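Local atomic coordinates of coronin (PDB entry 4OZU), a protein that probably binds actin filaments; this chain is its N-terminal WD40 beta-propeller domain. Residues 73-78 / 93-98; 102-107 / 146-151. All coordinates share one frame; numbering follows the deposited sequence.

Contact 1 of 2, residues 73-78 / 93-98; sequences AKIKGH and DILATA
Ile-75, at the end of strand 73-75, meets Leu-95 of strand 94-98 tip to tip. Its CD1 lies 4.1 Å from Leu-95 CD1 and nearly as close to Leu-95 CD2, so a single methyl sits against the forked end of the leucine. The isoleucine gets there extended, with CD1 anti to CA (chi2 179°). Leu-58 of the neighbouring strand 58-62 packs on both residues, and both are buried.

Beyond Ile-75 the chain turns at Lys-76 and Gly-77. Gly-77 has a positive phi, a conformation that suits glycine, and the turn brings His-78 back toward strand 94-98. Gly-77 and His-78 form the glycine-histidine pair familiar from WD40 repeats, and the link from this histidine to a threonine of the blade's second strand and on to a tryptophan of the third is the one known from such repeats.

At His-78, NE2 forms a hydrogen bond with Thr-97 OG1 at 2.7 Å. The hydroxyl lies at the ring edge, in the imidazole plane, and the bond is moderately bent, at 153°. Thr-97 CB follows 3.4 Å from NE2. A chi1 of 61° tucks OG1 in between N and C of its own backbone and turns it to the ring. The same oxygen accepts the indole N-H of Trp-107, while His-78 ND1 is bonded to Gly-56 O at another ring corner.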
ATOM      1  N   ALA A  73      -7.515  15.345  13.702  1.00 37.82           N
ATOM      2  CA  ALA A  73      -6.740  14.978  14.875  1.00 37.77           C
ATOM      3  C   ALA A  73      -5.265  14.986  14.477  1.00 34.41           C
ATOM      4  O   ALA A  73      -4.947  14.927  13.287  1.00 34.26           O
ATOM      5  CB  ALA A  73      -7.167  13.618  15.393  1.00 37.72           C
ATOM      6  N   LYS A  74      -4.372  15.065  15.460  1.00 33.67           N
ATOM      7  CA  LYS A  74      -2.945  15.205  15.183  1.00 32.08           C
ATOM      8  C   LYS A  74      -2.099  14.135  15.854  1.00 30.82           C
ATOM      9  O   LYS A  74      -2.279  13.827  17.031  1.00 37.48           O
ATOM     10  CB  LYS A  74      -2.445  16.573  15.639  1.00 39.29           C
ATOM     11  CG  LYS A  74      -3.228  17.745  15.093  1.00 46.59           C
ATOM     12  CD  LYS A  74      -3.055  17.893  13.598  1.00 42.31           C
ATOM     13  CE  LYS A  74      -3.762  19.147  13.111  1.00 64.28           C
ATOM     14  NZ  LYS A  74      -3.630  19.320  11.649  1.00 73.81           N
ATOM     15  N   ILE A  75      -1.160  13.586  15.093  1.00 30.95           N
ATOM     16  CA  ILE A  75      -0.149  12.696  15.633  1.00 31.09           C
ATOM     17  C   ILE A  75       1.208  13.375  15.466  1.00 36.23           C
ATOM     18  O   ILE A  75       1.618  13.677  14.346  1.00 33.29           O
ATOM     19  CB  ILE A  75      -0.177  11.319  14.930  1.00 26.30           C
ATOM     20  CG1 ILE A  75      -1.514  10.630  15.197  1.00 26.07           C
ATOM     21  CG2 ILE A  75       0.984  10.437  15.408  1.00 29.30           C
ATOM     22  CD1 ILE A  75      -1.663   9.271  14.532  1.00 26.11           C
ATOM     23  N   LYS A  76       1.887  13.626  16.584  1.00 32.35           N
ATOM     24  CA  LYS A  76       3.181  14.315  16.574  1.00 31.70           C
ATOM     25  C   LYS A  76       4.313  13.317  16.870  1.00 35.58           C
ATOM     26  O   LYS A  76       4.443  12.317  16.171  1.00 37.63           O
ATOM     27  CB  LYS A  76       3.165  15.470  17.576  1.00 46.95           C
ATOM     28  CG  LYS A  76       2.072  16.497  17.293  1.00 42.91           C
ATOM     29  CD  LYS A  76       2.186  17.711  18.201  1.00 49.56           C
ATOM     30  CE  LYS A  76       1.093  18.732  17.916  1.00 69.63           C
ATOM     31  NZ  LYS A  76       1.190  19.306  16.545  1.00 87.39           N
ATOM     32  N   GLY A  77       5.137  13.583  17.879  1.00 42.29           N
ATOM     33  CA  GLY A  77       6.177  12.640  18.269  1.00 39.31           C
ATOM     34  C   GLY A  77       7.398  12.639  17.361  1.00 41.96           C
ATOM     35  O   GLY A  77       8.535  12.667  17.843  1.00 39.27           O
ATOM     36  N   HIS A  78       7.166  12.603  16.053  1.00 36.76           N
ATOM     37  CA  HIS A  78       8.250  12.626  15.070  1.00 38.29           C
ATOM     38  C   HIS A  78       9.123  13.863  15.225  1.00 38.58           C
ATOM     39  O   HIS A  78       8.624  14.938  15.548  1.00 37.70           O
ATOM     40  CB  HIS A  78       7.689  12.584  13.646  1.00 38.87           C
ATOM     41  CG  HIS A  78       6.571  11.609  13.461  1.00 34.02           C
ATOM     42  ND1 HIS A  78       5.243  11.979  13.527  1.00 32.22           N
ATOM     43  CD2 HIS A  78       6.578  10.279  13.207  1.00 29.73           C
ATOM     44  CE1 HIS A  78       4.483  10.917  13.323  1.00 36.57           C
ATOM     45  NE2 HIS A  78       5.270   9.874  13.126  1.00 27.93           N
ATOM     46  N   ASP A  93      -7.499   1.071  15.377  1.00 28.65           N
ATOM     47  CA  ASP A  93      -6.904   2.203  16.082  1.00 25.82           C
ATOM     48  C   ASP A  93      -5.380   2.207  16.017  1.00 24.46           C
ATOM     49  O   ASP A  93      -4.739   3.089  16.591  1.00 26.71           O
ATOM     50  CB  ASP A  93      -7.357   2.205  17.548  1.00 30.79           C
ATOM     51  CG  ASP A  93      -7.113   0.878  18.249  1.00 38.53           C
ATOM     52  OD1 ASP A  93      -6.879  -0.146  17.564  1.00 36.46           O
ATOM     53  OD2 ASP A  93      -7.176   0.854  19.498  1.00 35.30           O
ATOM     54  N   ILE A  94      -4.805   1.234  15.315  1.00 21.29           N
ATOM     55  CA  ILE A  94      -3.356   1.056  15.284  1.00 21.95           C
ATOM     56  C   ILE A  94      -2.765   1.406  13.924  1.00 23.19           C
ATOM     57  O   ILE A  94      -3.248   0.972  12.881  1.00 22.73           O
ATOM     58  CB  ILE A  94      -2.971  -0.397  15.637  1.00 25.68           C
ATOM     59  CG1 ILE A  94      -3.432  -0.741  17.058  1.00 28.79           C
ATOM     60  CG2 ILE A  94      -1.467  -0.622  15.494  1.00 24.26           C
ATOM     61  CD1 ILE A  94      -2.790   0.094  18.155  1.00 42.98           C
ATOM     62  N   LEU A  95      -1.699   2.192  13.942  1.00 22.04           N
ATOM     63  CA  LEU A  95      -0.976   2.476  12.718  1.00 18.26           C
ATOM     64  C   LEU A  95       0.498   2.649  13.015  1.00 23.57           C
ATOM     65  O   LEU A  95       0.901   2.802  14.174  1.00 25.44           O
ATOM     66  CB  LEU A  95      -1.532   3.728  12.032  1.00 24.18           C
ATOM     67  CG  LEU A  95      -1.394   5.054  12.785  1.00 19.97           C
ATOM     68  CD1 LEU A  95      -1.396   6.201  11.798  1.00 25.95           C
ATOM     69  CD2 LEU A  95      -2.522   5.250  13.800  1.00 23.00           C
ATOM     70  N   ALA A  96       1.290   2.623  11.950  1.00 20.96           N
ATOM     71  CA  ALA A  96       2.728   2.804  12.051  1.00 20.65           C
ATOM     72  C   ALA A  96       3.221   3.905  11.122  1.00 19.61           C
ATOM     73  O   ALA A  96       2.746   4.047  10.002  1.00 21.55           O
ATOM     74  CB  ALA A  96       3.438   1.506  11.734  1.00 22.02           C
ATOM     75  N   THR A  97       4.201   4.667  11.594  1.00 24.03           N
ATOM     76  CA  THR A  97       4.885   5.632  10.750  1.00 24.21           C
ATOM     77  C   THR A  97       6.374   5.327  10.715  1.00 24.52           C
ATOM     78  O   THR A  97       6.956   4.899  11.711  1.00 24.34           O
ATOM     79  CB  THR A  97       4.697   7.077  11.238  1.00 27.36           C
ATOM     80  OG1 THR A  97       5.230   7.206  12.561  1.00 28.09           O
ATOM     81  CG2 THR A  97       3.233   7.469  11.233  1.00 26.92           C
ATOM     82  N   ALA A  98       6.966   5.542   9.548  1.00 22.83           N
ATOM     83  CA  ALA A  98       8.408   5.544   9.374  1.00 23.00           C
ATOM     84  C   ALA A  98       8.866   6.985   9.256  1.00 23.64           C
ATOM     85  O   ALA A  98       8.230   7.781   8.578  1.00 24.63           O
ATOM     86  CB  ALA A  98       8.809   4.757   8.143  1.00 22.36           C
TER

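Contact 2 of 2, residues 102-107 / 146-151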
ATOM      1  N   THR A 102      14.913   8.027  11.711  1.00 29.28           N
ATOM      2  CA  THR A 102      15.323   6.616  11.791  1.00 27.88           C
ATOM      3  C   THR A 102      14.438   5.758  12.690  1.00 28.56           C
ATOM      4  O   THR A 102      14.677   4.556  12.823  1.00 28.11           O
ATOM      5  CB  THR A 102      16.797   6.444  12.285  1.00 31.63           C
ATOM      6  OG1 THR A 102      16.884   6.641  13.704  1.00 38.45           O
ATOM      7  CG2 THR A 102      17.748   7.397  11.556  1.00 31.59           C
ATOM      8  N   ILE A 103      13.393   6.350  13.259  1.00 28.43           N
ATOM      9  CA  ILE A 103      12.530   5.647  14.198  1.00 25.25           C
ATOM     10  C   ILE A 103      11.201   5.241  13.557  1.00 25.93           C
ATOM     11  O   ILE A 103      10.567   6.033  12.856  1.00 29.88           O
ATOM     12  CB  ILE A 103      12.269   6.522  15.445  1.00 28.30           C
ATOM     13  CG1 ILE A 103      13.593   6.769  16.175  1.00 36.61           C
ATOM     14  CG2 ILE A 103      11.260   5.858  16.383  1.00 27.77           C
ATOM     15  CD1 ILE A 103      13.526   7.822  17.270  1.00 38.27           C
ATOM     16  N   VAL A 104      10.798   3.992  13.789  1.00 23.89           N
ATOM     17  CA  VAL A 104       9.459   3.539  13.439  1.00 21.78           C
ATOM     18  C   VAL A 104       8.606   3.615  14.697  1.00 24.17           C
ATOM     19  O   VAL A 104       8.988   3.098  15.744  1.00 27.22           O
ATOM     20  CB  VAL A 104       9.449   2.099  12.868  1.00 22.33           C
ATOM     21  CG1 VAL A 104       8.022   1.655  12.552  1.00 22.20           C
ATOM     22  CG2 VAL A 104      10.304   2.018  11.617  1.00 27.42           C
ATOM     23  N   ARG A 105       7.459   4.281  14.587  1.00 22.64           N
ATOM     24  CA  ARG A 105       6.574   4.506  15.723  1.00 22.76           C
ATOM     25  C   ARG A 105       5.239   3.809  15.505  1.00 22.67           C
ATOM     26  O   ARG A 105       4.653   3.915  14.434  1.00 23.36           O
ATOM     27  CB  ARG A 105       6.354   6.007  15.934  1.00 26.57           C
ATOM     28  CG  ARG A 105       7.608   6.746  16.371  1.00 26.12           C
ATOM     29  CD  ARG A 105       7.403   8.255  16.398  1.00 28.19           C
ATOM     30  NE  ARG A 105       8.572   8.953  16.936  1.00 28.80           N
ATOM     31  CZ  ARG A 105       9.643   9.302  16.226  1.00 28.90           C
ATOM     32  NH1 ARG A 105       9.714   9.023  14.932  1.00 29.35           N
ATOM     33  NH2 ARG A 105      10.653   9.943  16.813  1.00 33.72           N
ATOM     34  N   ILE A 106       4.781   3.084  16.521  1.00 22.83           N
ATOM     35  CA  ILE A 106       3.465   2.454  16.496  1.00 24.63           C
ATOM     36  C   ILE A 106       2.527   3.312  17.331  1.00 25.50           C
ATOM     37  O   ILE A 106       2.832   3.652  18.474  1.00 27.67           O
ATOM     38  CB  ILE A 106       3.482   1.008  17.049  1.00 28.02           C
ATOM     39  CG1 ILE A 106       4.639   0.198  16.451  1.00 24.47           C
ATOM     40  CG2 ILE A 106       2.155   0.322  16.771  1.00 27.01           C
ATOM     41  CD1 ILE A 106       4.670   0.166  14.946  1.00 21.34           C
ATOM     42  N   TRP A 107       1.389   3.661  16.749  1.00 26.11           N
ATOM     43  CA  TRP A 107       0.438   4.568  17.370  1.00 28.64           C
ATOM     44  C   TRP A 107      -0.881   3.874  17.676  1.00 27.72           C
ATOM     45  O   TRP A 107      -1.312   3.007  16.921  1.00 30.08           O
ATOM     46  CB  TRP A 107       0.179   5.755  16.452  1.00 28.58           C
ATOM     47  CG  TRP A 107       1.393   6.531  16.108  1.00 29.16           C
ATOM     48  CD1 TRP A 107       2.117   6.449  14.957  1.00 24.06           C
ATOM     49  CD2 TRP A 107       2.029   7.533  16.914  1.00 31.25           C
ATOM     50  NE1 TRP A 107       3.164   7.337  14.993  1.00 29.10           N
ATOM     51  CE2 TRP A 107       3.134   8.012  16.184  1.00 29.26           C
ATOM     52  CE3 TRP A 107       1.772   8.066  18.178  1.00 26.39           C
ATOM     53  CZ2 TRP A 107       3.980   8.998  16.679  1.00 29.92           C
ATOM     54  CZ3 TRP A 107       2.611   9.047  18.667  1.00 30.30           C
ATOM     55  CH2 TRP A 107       3.704   9.503  17.918  1.00 33.17           C
ATOM     56  N   LEU A 146       5.908  -6.582  11.516  1.00 18.89           N
ATOM     57  CA  LEU A 146       6.090  -5.445  10.631  1.00 18.46           C
ATOM     58  C   LEU A 146       7.470  -5.476   9.992  1.00 22.79           C
ATOM     59  O   LEU A 146       8.439  -5.903  10.627  1.00 22.60           O
ATOM     60  CB  LEU A 146       5.884  -4.143  11.425  1.00 23.55           C
ATOM     61  CG  LEU A 146       6.177  -2.810  10.738  1.00 29.96           C
ATOM     62  CD1 LEU A 146       5.141  -1.774  11.153  1.00 39.39           C
ATOM     63  CD2 LEU A 146       7.570  -2.322  11.082  1.00 33.67           C
ATOM     64  N   ALA A 147       7.561  -5.033   8.738  1.00 21.49           N
ATOM     65  CA  ALA A 147       8.854  -4.873   8.069  1.00 19.58           C
ATOM     66  C   ALA A 147       9.143  -3.404   7.793  1.00 20.16           C
ATOM     67  O   ALA A 147       8.263  -2.670   7.355  1.00 21.93           O
ATOM     68  CB  ALA A 147       8.888  -5.662   6.770  1.00 24.18           C
ATOM     69  N   SER A 148      10.381  -2.981   8.042  1.00 22.79           N
ATOM     70  CA  SER A 148      10.765  -1.602   7.754  1.00 20.65           C
ATOM     71  C   SER A 148      12.009  -1.581   6.879  1.00 23.23           C
ATOM     72  O   SER A 148      12.981  -2.288   7.141  1.00 30.76           O
ATOM     73  CB  SER A 148      11.003  -0.811   9.039  1.00 32.64           C
ATOM     74  OG  SER A 148      12.308  -1.025   9.539  1.00 35.89           O
ATOM     75  N   GLY A 149      11.952  -0.772   5.825  1.00 21.10           N
ATOM     76  CA  GLY A 149      13.054  -0.623   4.893  1.00 23.06           C
ATOM     77  C   GLY A 149      13.782   0.687   5.120  1.00 22.07           C
ATOM     78  O   GLY A 149      13.171   1.753   5.254  1.00 24.97           O
ATOM     79  N   CYS A 150      15.105   0.600   5.158  1.00 23.96           N
ATOM     80  CA  CYS A 150      15.955   1.727   5.501  1.00 24.22           C
ATOM     81  C   CYS A 150      16.713   2.225   4.275  1.00 23.05           C
ATOM     82  O   CYS A 150      17.022   1.460   3.369  1.00 26.81           O
ATOM     83  CB  CYS A 150      16.929   1.312   6.611  1.00 30.93           C
ATOM     84  SG  CYS A 150      18.063   2.581   7.160  1.00 33.73           S
ATOM     85  N   PHE A 151      17.001   3.517   4.255  1.00 25.80           N
ATOM     86  CA  PHE A 151      17.769   4.125   3.178  1.00 31.10           C
ATOM     87  C   PHE A 151      19.153   3.483   3.024  1.00 31.43           C
ATOM     88  O   PHE A 151      19.770   3.585   1.963  1.00 27.56           O
ATOM     89  CB  PHE A 151      17.901   5.625   3.442  1.00 38.12           C
ATOM     90  CG  PHE A 151      18.591   6.389   2.349  1.00 32.01           C
ATOM     91  CD1 PHE A 151      18.032   6.490   1.086  1.00 33.91           C
ATOM     92  CD2 PHE A 151      19.787   7.039   2.602  1.00 37.71           C
ATOM     93  CE1 PHE A 151      18.667   7.210   0.089  1.00 36.69           C
ATOM     94  CE2 PHE A 151      20.425   7.757   1.612  1.00 40.08           C
ATOM     95  CZ  PHE A 151      19.865   7.845   0.354  1.00 47.95           C
TER
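Val-104 and Ser-148 are the residues whose CA atoms come nearest across this contact, 7.8 Å apart, and their side chains supply its closest approach. Val-104 CG2 rests 3.9 Å from Ser-148 CB, with the serine OG slightly farther, at 4.2 Å from the same methyl. CG1 of the valine is anti to the backbone N (chi1 178°), which leaves CG2 beside that nitrogen to face the serine and turns CG1 to the other neighbour, Leu-146.

The remaining contacts are purely aliphatic and centre on Leu-146, which spends its two branches on two partners. CD2 lies 4.3 Å from Val-104 CG1, and CD1 lies 4.3 Å from Ile-106 CD1. Ile-106 sets off from its backbone at a slant to the leucine, and the bend at its chi2 of -55° helps bring CD1 nearer. Ala-96 and Trp-138 each touch both Ile-106 and Leu-146, while Val-133 touches both Val-104 and Ser-148, so the small core runs on into strands 94-99 and 133-138.

No hydrogen bond joins the two segments. The axes of strands 104-107 and 146-150 come no closer than 10.0 Å and run roughly antiparallel, at 147°. They belong to different four-stranded sheets, consecutive blades of the propeller, stacked face against face. Arg-105 and Trp-107, with their N-H groups, sit on the other side of strand 104-107; Arg-105 forms a salt bridge there with Asp-101. Cohesion between these two strands therefore rests on buried apolar surface and close fit, with little demand for exact direction, whereas hydrogen bonding is used within each blade.

In the fold
From the N terminus, the chain leaves the sheet holding strand 73-75, turns into the next blade through strand 82-87, and returns along strand 94-99, where contact 1 closes a loop of 14 intervening residues. A hairpin then leads straight into strand 104-108, and the chain passes through strands 124-126 and 133-138 before contact 2 closes across 38 residues. The two loops follow in series and neither nests in the other. Strands 94-99 and 104-108 are bonded neighbours in one sheet, with Thr-97 N 3.0 Å from Arg-105 O. That blade is thus joined to the preceding sheet by contact 1 and to the following blade by contact 2.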